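Long-range contacts in phage-related protein (Bordetella bronchiseptica RB50, PDB 3BJQ), which is probably a phage major capsid protein of the HK97-like coat family, whose subunits would assemble into the protein shell around the viral genome: residues I47-Y58 with V258-Y267; W151-T159 with A186-L196. All coordinates share one frame; numbering follows the deposited sequence.

How the contacts relate
Contact 2 is nested along the chain inside the loop closed by contact 1: residues 47-58 come first, then 151-159 and 186-196, and finally 258-267. Their centres lie about 33 Å apart and their nearest atoms about 16 Å apart. Contact 1 ties strand 44-49 and helix 52-58 to the chain leading into strand 264-269 of the five-stranded mixed sheet. Contact 2 joins the start of helix 158-173 to helices 184-191 and 194-199, beside the separate six-stranded sheet. They thus belong to two different regions, consistent with the multi-part subunit of an HK97-like capsid protein. Six residues of contact 1 lie within reach of a second subunit, whereas at contact 2 Lys191 alone reaches a third, by a salt bridge to its Glu218.

Contact 1. Residues I47-Y58 with V258-Y267; sequences ILTFGKEAFRLY and VEEPSFGYTY
With CG anti to its carbonyl carbon (chi1 -45°), Phe50 lays its ring against Pro261, while Tyr58, its CG anti to the backbone N (chi1 -172°), brings a second ring to the same proline. The contact packs a strand-loop-helix unit, strand 44-49 followed by helix 52-58, on the loop that leads into strand 264-269; strand 44-49 pairs with strand 75-81 in a two-stranded antiparallel sheet, possibly the counterpart of the extended loop of HK97-like coat proteins. Pro261 makes CH-pi contacts with three aromatic rings. Its CA stands 3.8 Å from the centroid of the Phe50 ring, only 7° off the normal; CG sits over a face of Tyr58, and CB meets the Phe55 ring off-centre, 3.6 Å from Phe55 CE1. At its edge the Phe50 ring points CZ at Val258 O, nearly in the ring plane.

Polar links flank this aromatic core. Tyr58 OH donates to the anti lone pair of Glu260 OE2 over 2.6 Å, and Asn253 holds the other carboxylate oxygen. Water 2 donates to both Tyr58 OH and Pro261 O, joining the hydroxyl to the proline carbonyl. Arg117 of a second subunit makes a cation-pi contact with Tyr58, so the helix also faces a subunit interface. Toward the strand, Leu48 CD2 packs 3.4 Å from Glu259 CA. Leu48 N donates to Tyr267 OH over 3.0 Å, and that hydroxyl donates in turn to water 1, which gives its own two hydrogens to Leu48 O (2.8 Å) and Val258 O (2.6 Å).

Contact 2. Residues W151-T159 with A186-L196; sequences WTSPDSDPT and ALSACKYHPKL
Trp151 sets its CB 3.7 Å from Ala189 CB, and CE3 and CZ3 of its indole lie beside Cys190 SG in an oblique sulfur-aromatic contact. The contact joins a loop containing a type I turn, ending at the N-terminus of helix 158-173, to helices 184-191 and 194-199 within the region related to phage major capsid protein E. The indole NE1 is held by Asp161, and water 3 donates to both Trp151 O and Ala189 O, bridging loop and helix. At Ser153 the chain enters the turn, which runs to Ser156; Ser153 OG accepts from Asp155 N in an ST turn. Pro154 CB then rests 3.7 Å from Pro194 CG near the surface. Lys195, bent at its last torsion, reaches the turn, where NZ bonds weakly to Asp155 O and more closely, at 2.8 Å, to Ser156 O from above the carbonyl plane.

Ser156 carries the main polar link. Placed between the backbone N and the carbonyl carbon (chi1 59°), its OG donates to Ser153 O over 2.6 Å in the carbonyl plane and accepts from His193 NE2 over 2.8 Å close to the imidazole plane. His193 is the N-cap of helix 194-199, its ND1 accepting from Lys195 N, so both ring nitrogens are engaged and the ring rotation is fixed; such use is consistent with a neutral imidazole protonated on NE2. Asp157 is the N-cap of helix 158-173, its OD1 accepting a weak bond from Lys160 N. Pro158 CD and Pro194 CD lie over opposite faces of the His193 ring, each 3.5 Å from its plane and offset toward the rim. Thr159 OG1, hydrogen-bonded to Trp217 NE1 of helix 210-217, also has Leu196 CD2 3.5 Å away.

Contact 1. Residues I47-Y58 with V258-Y267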
loop_
_atom_site.group_PDB
_atom_site.type_symbol
_atom_site.label_atom_id
_atom_site.label_comp_id
_atom_site.label_asym_id
_atom_site.label_seq_id
_atom_site.Cartn_x
_atom_site.Cartn_y
_atom_site.Cartn_z
ATOM N N ILE E 47 -35.969 23.742 19.360
ATOM C CA ILE E 47 -34.718 23.584 20.074
ATOM C C ILE E 47 -34.945 22.556 21.164
ATOM O O ILE E 47 -35.865 22.704 21.974
ATOM C CB ILE E 47 -34.254 24.930 20.740
ATOM C CG1 ILE E 47 -34.008 26.016 19.687
ATOM C CG2 ILE E 47 -33.005 24.715 21.611
ATOM C CD1 ILE E 47 -33.798 27.403 20.259
ATOM N N LEU E 48 -34.106 21.528 21.207
ATOM C CA LEU E 48 -34.183 20.555 22.299
ATOM C C LEU E 48 -33.662 21.282 23.514
ATOM O O LEU E 48 -32.491 21.702 23.547
ATOM C CB LEU E 48 -33.401 19.288 21.978
ATOM C CG LEU E 48 -33.706 18.117 22.919
ATOM C CD1 LEU E 48 -35.175 17.648 22.803
ATOM C CD2 LEU E 48 -32.774 16.978 22.606
ATOM N N THR E 49 -34.536 21.461 24.500
ATOM C CA THR E 49 -34.295 22.348 25.639
ATOM C C THR E 49 -34.082 21.563 26.926
ATOM O O THR E 49 -34.736 20.554 27.175
ATOM C CB THR E 49 -35.460 23.351 25.760
ATOM O OG1 THR E 49 -35.593 24.053 24.518
ATOM C CG2 THR E 49 -35.254 24.378 26.883
ATOM N N PHE E 50 -33.156 22.047 27.740
ATOM C CA PHE E 50 -32.801 21.401 28.979
ATOM C C PHE E 50 -33.086 22.312 30.154
ATOM O O PHE E 50 -32.385 23.295 30.385
ATOM C CB PHE E 50 -31.331 20.989 28.929
ATOM C CG PHE E 50 -30.952 20.339 27.631
ATOM C CD1 PHE E 50 -31.435 19.084 27.311
ATOM C CD2 PHE E 50 -30.198 21.019 26.703
ATOM C CE1 PHE E 50 -31.110 18.486 26.119
ATOM C CE2 PHE E 50 -29.856 20.445 25.511
ATOM C CZ PHE E 50 -30.296 19.155 25.222
ATOM N N GLY E 51 -34.134 21.969 30.888
ATOM C CA GLY E 51 -34.496 22.663 32.100
ATOM C C GLY E 51 -33.938 21.911 33.293
ATOM O O GLY E 51 -33.056 21.051 33.140
ATOM N N LYS E 52 -34.466 22.212 34.476
ATOM C CA LYS E 52 -33.948 21.632 35.708
ATOM C C LYS E 52 -34.069 20.119 35.698
ATOM O O LYS E 52 -33.136 19.423 36.085
ATOM C CB LYS E 52 -34.668 22.218 36.931
ATOM C CG LYS E 52 -33.899 22.044 38.237
ATOM C CD LYS E 52 -34.536 22.813 39.396
ATOM C CE LYS E 52 -33.598 22.905 40.596
ATOM N NZ LYS E 52 -34.138 23.829 41.663
ATOM N N GLU E 53 -35.211 19.609 35.253
ATOM C CA GLU E 53 -35.444 18.168 35.202
ATOM C C GLU E 53 -34.443 17.440 34.294
ATOM O O GLU E 53 -33.959 16.374 34.636
ATOM C CB GLU E 53 -36.849 17.885 34.694
ATOM C CG GLU E 53 -37.163 16.388 34.572
ATOM C CD GLU E 53 -38.249 16.064 33.538
ATOM O OE1 GLU E 53 -38.343 16.767 32.503
ATOM O OE2 GLU E 53 -38.992 15.074 33.757
ATOM N N ALA E 54 -34.163 18.020 33.135
ATOM C CA ALA E 54 -33.204 17.452 32.169
ATOM C C ALA E 54 -31.826 17.258 32.770
ATOM O O ALA E 54 -31.221 16.190 32.635
ATOM C CB ALA E 54 -33.097 18.348 30.929
ATOM N N PHE E 55 -31.325 18.293 33.440
ATOM C CA PHE E 55 -30.004 18.191 34.068
ATOM C C PHE E 55 -30.030 17.244 35.252
ATOM O O PHE E 55 -29.063 16.547 35.483
ATOM C CB PHE E 55 -29.438 19.547 34.482
ATOM C CG PHE E 55 -28.880 20.347 33.334
ATOM C CD1 PHE E 55 -27.624 20.084 32.846
ATOM C CD2 PHE E 55 -29.608 21.367 32.758
ATOM C CE1 PHE E 55 -27.089 20.827 31.789
ATOM C CE2 PHE E 55 -29.085 22.118 31.711
ATOM C CZ PHE E 55 -27.814 21.843 31.233
ATOM N N ARG E 56 -31.128 17.209 35.995
ATOM C CA ARG E 56 -31.238 16.265 37.099
ATOM C C ARG E 56 -31.189 14.823 36.568
ATOM O O ARG E 56 -30.467 13.988 37.109
ATOM C CB ARG E 56 -32.528 16.468 37.875
ATOM C CG ARG E 56 -32.564 15.586 39.096
ATOM C CD ARG E 56 -33.667 15.947 40.028
ATOM N NE ARG E 56 -33.446 15.316 41.324
ATOM C CZ ARG E 56 -32.546 15.726 42.219
ATOM N NH1 ARG E 56 -31.765 16.782 41.975
ATOM N NH2 ARG E 56 -32.433 15.081 43.370
ATOM N N LEU E 57 -31.985 14.550 35.539
ATOM C CA LEU E 57 -32.035 13.226 34.892
ATOM C C LEU E 57 -30.671 12.827 34.311
ATOM O O LEU E 57 -30.240 11.686 34.437
ATOM C CB LEU E 57 -33.067 13.224 33.751
ATOM C CG LEU E 57 -33.774 11.888 33.517
ATOM C CD1 LEU E 57 -34.807 11.679 34.608
ATOM C CD2 LEU E 57 -34.444 11.810 32.148
ATOM N N TYR E 58 -30.002 13.790 33.696
ATOM C CA TYR E 58 -28.688 13.595 33.121
ATOM C C TYR E 58 -27.698 13.082 34.156
ATOM O O TYR E 58 -26.881 12.232 33.835
ATOM C CB TYR E 58 -28.188 14.909 32.528
ATOM C CG TYR E 58 -26.910 14.866 31.712
ATOM C CD1 TYR E 58 -26.824 14.141 30.521
ATOM C CD2 TYR E 58 -25.820 15.628 32.079
ATOM C CE1 TYR E 58 -25.650 14.150 29.759
ATOM C CE2 TYR E 58 -24.646 15.658 31.318
ATOM C CZ TYR E 58 -24.559 14.915 30.176
ATOM O OH TYR E 58 -23.388 14.980 29.450
ATOM N N VAL E 258 -26.828 17.728 19.816
ATOM C CA VAL E 258 -27.912 18.612 20.269
ATOM C C VAL E 258 -28.807 17.993 21.372
ATOM O O VAL E 258 -29.589 18.690 22.011
ATOM C CB VAL E 258 -28.819 19.102 19.083
ATOM C CG1 VAL E 258 -27.998 19.816 18.054
ATOM C CG2 VAL E 258 -29.617 17.928 18.443
ATOM N N GLU E 259 -28.675 16.683 21.584
ATOM C CA GLU E 259 -29.491 15.941 22.530
ATOM C C GLU E 259 -28.883 15.868 23.941
ATOM O O GLU E 259 -29.544 15.450 24.889
ATOM C CB GLU E 259 -29.690 14.523 21.992
ATOM C CG GLU E 259 -30.333 14.473 20.599
ATOM C CD GLU E 259 -30.561 13.042 20.115
ATOM O OE1 GLU E 259 -29.757 12.557 19.292
ATOM O OE2 GLU E 259 -31.540 12.395 20.560
ATOM N N GLU E 260 -27.621 16.257 24.068
ATOM C CA GLU E 260 -26.912 16.161 25.325
ATOM C C GLU E 260 -26.995 17.496 26.078
ATOM O O GLU E 260 -26.726 18.548 25.480
ATOM C CB GLU E 260 -25.457 15.778 25.072
ATOM C CG GLU E 260 -24.602 15.862 26.297
ATOM C CD GLU E 260 -23.200 15.360 26.045
ATOM O OE1 GLU E 260 -22.695 15.539 24.909
ATOM O OE2 GLU E 260 -22.615 14.789 26.987
ATOM N N PRO E 261 -27.446 17.463 27.354
ATOM C CA PRO E 261 -27.505 18.666 28.182
ATOM C C PRO E 261 -26.248 19.523 28.178
ATOM O O PRO E 261 -25.133 19.058 28.506
ATOM C CB PRO E 261 -27.872 18.129 29.557
ATOM C CG PRO E 261 -28.678 16.958 29.286
ATOM C CD PRO E 261 -28.075 16.327 28.050
ATOM N N SER E 262 -26.460 20.780 27.793
ATOM C CA SER E 262 -25.431 21.787 27.707
ATOM C C SER E 262 -26.090 23.156 27.604
ATOM O O SER E 262 -27.289 23.240 27.331
ATOM C CB SER E 262 -24.545 21.532 26.467
ATOM O OG SER E 262 -23.288 22.178 26.583
ATOM N N PHE E 263 -25.321 24.220 27.833
ATOM C CA PHE E 263 -25.846 25.587 27.695
ATOM C C PHE E 263 -26.387 25.884 26.299
ATOM O O PHE E 263 -27.444 26.496 26.135
ATOM C CB PHE E 263 -24.762 26.628 28.029
ATOM C CG PHE E 263 -25.137 28.040 27.639
ATOM C CD1 PHE E 263 -25.973 28.791 28.439
ATOM C CD2 PHE E 263 -24.649 28.608 26.475
ATOM C CE1 PHE E 263 -26.347 30.062 28.072
ATOM C CE2 PHE E 263 -25.009 29.875 26.111
ATOM C CZ PHE E 263 -25.858 30.604 26.906
ATOM N N GLY E 264 -25.642 25.488 25.275
ATOM C CA GLY E 264 -26.051 25.806 23.898
ATOM C C GLY E 264 -25.303 25.050 22.832
ATOM O O GLY E 264 -24.333 24.351 23.102
ATOM N N TYR E 265 -25.785 25.197 21.599
ATOM C CA TYR E 265 -25.217 24.524 20.442
ATOM C C TYR E 265 -25.372 25.410 19.231
ATOM O O TYR E 265 -26.274 26.232 19.183
ATOM C CB TYR E 265 -25.987 23.219 20.139
ATOM C CG TYR E 265 -25.701 22.144 21.147
ATOM C CD1 TYR E 265 -24.472 21.493 21.148
ATOM C CD2 TYR E 265 -26.636 21.810 22.134
ATOM C CE1 TYR E 265 -24.184 20.517 22.113
ATOM C CE2 TYR E 265 -26.355 20.824 23.103
ATOM C CZ TYR E 265 -25.140 20.193 23.085
ATOM O OH TYR E 265 -24.841 19.227 24.035
ATOM N N THR E 266 -24.484 25.227 18.265
ATOM C CA THR E 266 -24.676 25.782 16.933
ATOM C C THR E 266 -25.353 24.643 16.127
ATOM O O THR E 266 -24.738 23.636 15.795
ATOM C CB THR E 266 -23.340 26.307 16.293
ATOM O OG1 THR E 266 -22.841 27.450 17.030
ATOM C CG2 THR E 266 -23.531 26.697 14.848
ATOM N N TYR E 267 -26.654 24.772 15.909
ATOM C CA TYR E 267 -27.416 23.810 15.106
ATOM C C TYR E 267 -26.903 23.975 13.691
ATOM O O TYR E 267 -27.014 25.069 13.125
ATOM C CB TYR E 267 -28.932 24.122 15.196
ATOM C CG TYR E 267 -29.635 23.551 16.422
ATOM C CD1 TYR E 267 -28.962 23.384 17.635
ATOM C CD2 TYR E 267 -30.964 23.219 16.383
ATOM C CE1 TYR E 267 -29.589 22.866 18.752
ATOM C CE2 TYR E 267 -31.616 22.710 17.520
ATOM C CZ TYR E 267 -30.916 22.521 18.685
ATOM O OH TYR E 267 -31.542 22.018 19.796
HETATM O O HOH W 1 -30.221 21.255 22.003
HETATM O O HOH W 2 -23.083 17.465 28.789
#

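Contact 2. Residues W151-T159 with A186-L196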
loop_
_atom_site.group_PDB
_atom_site.type_symbol
_atom_site.label_atom_id
_atom_site.label_comp_id
_atom_site.label_asym_id
_atom_site.label_seq_id
_atom_site.Cartn_x
_atom_site.Cartn_y
_atom_site.Cartn_z
ATOM N N TRP E 151 -16.196 46.339 37.414
ATOM C CA TRP E 151 -14.833 45.835 37.645
ATOM C C TRP E 151 -13.726 46.857 37.428
ATOM O O TRP E 151 -12.572 46.612 37.800
ATOM C CB TRP E 151 -14.591 44.604 36.762
ATOM C CG TRP E 151 -15.408 43.400 37.151
ATOM C CD1 TRP E 151 -16.497 43.367 37.980
ATOM C CD2 TRP E 151 -15.229 42.060 36.678
ATOM N NE1 TRP E 151 -16.963 42.088 38.094
ATOM C CE2 TRP E 151 -16.226 41.268 37.284
ATOM C CE3 TRP E 151 -14.311 41.451 35.816
ATOM C CZ2 TRP E 151 -16.329 39.907 37.065
ATOM C CZ3 TRP E 151 -14.409 40.082 35.599
ATOM C CH2 TRP E 151 -15.406 39.327 36.235
ATOM N N THR E 152 -14.075 47.958 36.771
ATOM C CA THR E 152 -13.196 49.101 36.584
ATOM C C THR E 152 -12.996 49.884 37.894
ATOM O O THR E 152 -12.033 50.639 38.027
ATOM C CB THR E 152 -13.771 50.045 35.533
ATOM O OG1 THR E 152 -15.140 50.297 35.840
ATOM C CG2 THR E 152 -13.678 49.413 34.139
ATOM N N SER E 153 -13.912 49.713 38.853
ATOM C CA SER E 153 -13.764 50.318 40.156
ATOM C C SER E 153 -12.863 49.474 41.071
ATOM O O SER E 153 -13.015 48.254 41.152
ATOM C CB SER E 153 -15.119 50.483 40.842
ATOM O OG SER E 153 -14.954 50.944 42.187
ATOM N N PRO E 154 -11.949 50.129 41.805
ATOM C CA PRO E 154 -11.150 49.375 42.760
ATOM C C PRO E 154 -11.995 48.734 43.863
ATOM O O PRO E 154 -11.561 47.758 44.470
ATOM C CB PRO E 154 -10.226 50.441 43.350
ATOM C CG PRO E 154 -10.933 51.729 43.142
ATOM C CD PRO E 154 -11.606 51.564 41.818
ATOM N N ASP E 155 -13.185 49.283 44.107
ATOM C CA ASP E 155 -14.096 48.791 45.140
ATOM C C ASP E 155 -14.873 47.525 44.782
ATOM O O ASP E 155 -15.518 46.927 45.647
ATOM C CB ASP E 155 -15.117 49.877 45.491
ATOM C CG ASP E 155 -14.479 51.085 46.137
ATOM O OD1 ASP E 155 -13.311 50.985 46.560
ATOM O OD2 ASP E 155 -15.151 52.132 46.226
ATOM N N SER E 156 -14.828 47.135 43.513
ATOM C CA SER E 156 -15.539 45.954 43.035
ATOM C C SER E 156 -14.888 44.662 43.522
ATOM O O SER E 156 -13.780 44.671 44.059
ATOM C CB SER E 156 -15.615 45.959 41.516
ATOM O OG SER E 156 -14.322 45.992 40.944
ATOM N N ASP E 157 -15.590 43.550 43.346
ATOM C CA ASP E 157 -15.090 42.249 43.796
ATOM C C ASP E 157 -15.382 41.195 42.731
ATOM O O ASP E 157 -16.287 40.368 42.912
ATOM C CB ASP E 157 -15.739 41.865 45.132
ATOM C CG ASP E 157 -15.008 40.732 45.868
ATOM O OD1 ASP E 157 -14.152 40.029 45.289
ATOM O OD2 ASP E 157 -15.300 40.542 47.063
ATOM N N PRO E 158 -14.618 41.223 41.616
ATOM C CA PRO E 158 -14.753 40.229 40.566
ATOM C C PRO E 158 -14.817 38.779 41.074
ATOM O O PRO E 158 -15.625 38.003 40.602
ATOM C CB PRO E 158 -13.477 40.436 39.725
ATOM C CG PRO E 158 -13.165 41.860 39.881
ATOM C CD PRO E 158 -13.574 42.211 41.294
ATOM N N THR E 159 -13.954 38.423 42.023
ATOM C CA THR E 159 -13.934 37.063 42.554
ATOM C C THR E 159 -15.281 36.664 43.141
ATOM O O THR E 159 -15.781 35.578 42.890
ATOM C CB THR E 159 -12.837 36.899 43.589
ATOM O OG1 THR E 159 -11.560 37.138 42.960
ATOM C CG2 THR E 159 -12.877 35.513 44.217
ATOM N N ALA E 186 -13.665 43.643 30.196
ATOM C CA ALA E 186 -13.641 43.025 31.516
ATOM C C ALA E 186 -12.257 42.462 31.833
ATOM O O ALA E 186 -11.808 42.539 32.979
ATOM C CB ALA E 186 -14.694 41.940 31.640
ATOM N N LEU E 187 -11.575 41.896 30.840
ATOM C CA LEU E 187 -10.193 41.428 31.059
ATOM C C LEU E 187 -9.249 42.581 31.419
ATOM O O LEU E 187 -8.418 42.450 32.321
ATOM C CB LEU E 187 -9.647 40.647 29.862
ATOM C CG LEU E 187 -8.235 40.058 30.038
ATOM C CD1 LEU E 187 -8.130 39.133 31.229
ATOM C CD2 LEU E 187 -7.776 39.309 28.786
ATOM N N SER E 188 -9.376 43.704 30.725
ATOM C CA SER E 188 -8.590 44.898 31.052
ATOM C C SER E 188 -8.789 45.356 32.496
ATOM O O SER E 188 -7.844 45.765 33.167
ATOM C CB SER E 188 -9.000 46.057 30.155
ATOM O OG SER E 188 -8.901 45.680 28.803
ATOM N N ALA E 189 -10.047 45.342 32.930
ATOM C CA ALA E 189 -10.410 45.753 34.278
ATOM C C ALA E 189 -9.729 44.854 35.291
ATOM O O ALA E 189 -9.307 45.306 36.351
ATOM C CB ALA E 189 -11.906 45.729 34.468
ATOM N N CYS E 190 -9.599 43.577 34.965
ATOM C CA CYS E 190 -8.931 42.633 35.849
ATOM C C CYS E 190 -7.409 42.777 35.927
ATOM O O CYS E 190 -6.822 42.472 36.960
ATOM C CB CYS E 190 -9.238 41.189 35.425
ATOM S SG CYS E 190 -10.927 40.692 35.677
ATOM N N LYS E 191 -6.772 43.229 34.852
ATOM C CA LYS E 191 -5.298 43.197 34.734
ATOM C C LYS E 191 -4.559 43.765 35.946
ATOM O O LYS E 191 -3.559 43.200 36.393
ATOM C CB LYS E 191 -4.839 43.922 33.454
ATOM C CG LYS E 191 -3.329 43.859 33.219
ATOM C CD LYS E 191 -2.910 44.198 31.782
ATOM C CE LYS E 191 -1.417 43.865 31.585
ATOM N NZ LYS E 191 -0.795 44.591 30.454
ATOM N N TYR E 192 -5.043 44.885 36.467
ATOM C CA TYR E 192 -4.432 45.510 37.639
ATOM C C TYR E 192 -5.471 45.736 38.732
ATOM O O TYR E 192 -5.336 46.679 39.510
ATOM C CB TYR E 192 -3.802 46.866 37.279
ATOM C CG TYR E 192 -2.742 46.815 36.203
ATOM C CD1 TYR E 192 -1.487 46.272 36.459
ATOM C CD2 TYR E 192 -2.983 47.341 34.937
ATOM C CE1 TYR E 192 -0.522 46.211 35.473
ATOM C CE2 TYR E 192 -2.017 47.292 33.949
ATOM C CZ TYR E 192 -0.788 46.739 34.227
ATOM O OH TYR E 192 0.169 46.696 33.243
ATOM N N HIS E 193 -6.505 44.896 38.804
ATOM C CA HIS E 193 -7.526 45.102 39.835
ATOM C C HIS E 193 -6.848 44.924 41.182
ATOM O O HIS E 193 -6.237 43.893 41.385
ATOM C CB HIS E 193 -8.692 44.126 39.705
ATOM C CG HIS E 193 -9.839 44.469 40.593
ATOM N ND1 HIS E 193 -9.840 44.189 41.943
ATOM C CD2 HIS E 193 -10.995 45.124 40.342
ATOM C CE1 HIS E 193 -10.958 44.642 42.480
ATOM N NE2 HIS E 193 -11.670 45.222 41.533
ATOM N N PRO E 194 -6.949 45.925 42.098
ATOM C CA PRO E 194 -6.197 45.867 43.351
ATOM C C PRO E 194 -6.462 44.640 44.234
ATOM O O PRO E 194 -5.549 44.177 44.930
ATOM C CB PRO E 194 -6.604 47.174 44.059
ATOM C CG PRO E 194 -7.917 47.524 43.472
ATOM C CD PRO E 194 -7.769 47.150 42.038
ATOM N N LYS E 195 -7.686 44.126 44.233
ATOM C CA LYS E 195 -8.010 42.965 45.064
ATOM C C LYS E 195 -7.307 41.756 44.509
ATOM O O LYS E 195 -6.791 40.947 45.262
ATOM C CB LYS E 195 -9.520 42.698 45.124
ATOM C CG LYS E 195 -10.328 43.673 45.968
ATOM C CD LYS E 195 -11.719 43.123 46.262
ATOM C CE LYS E 195 -12.533 43.982 47.251
ATOM N NZ LYS E 195 -12.922 45.307 46.686
ATOM N N LEU E 196 -7.301 41.636 43.187
ATOM C CA LEU E 196 -6.635 40.505 42.515
ATOM C C LEU E 196 -5.104 40.595 42.639
ATOM O O LEU E 196 -4.434 39.599 42.937
ATOM C CB LEU E 196 -7.071 40.420 41.052
ATOM C CG LEU E 196 -8.595 40.243 40.809
ATOM C CD1 LEU E 196 -8.929 40.073 39.318
ATOM C CD2 LEU E 196 -9.086 39.072 41.521
HETATM O O HOH W 3 -9.870 47.632 37.772
#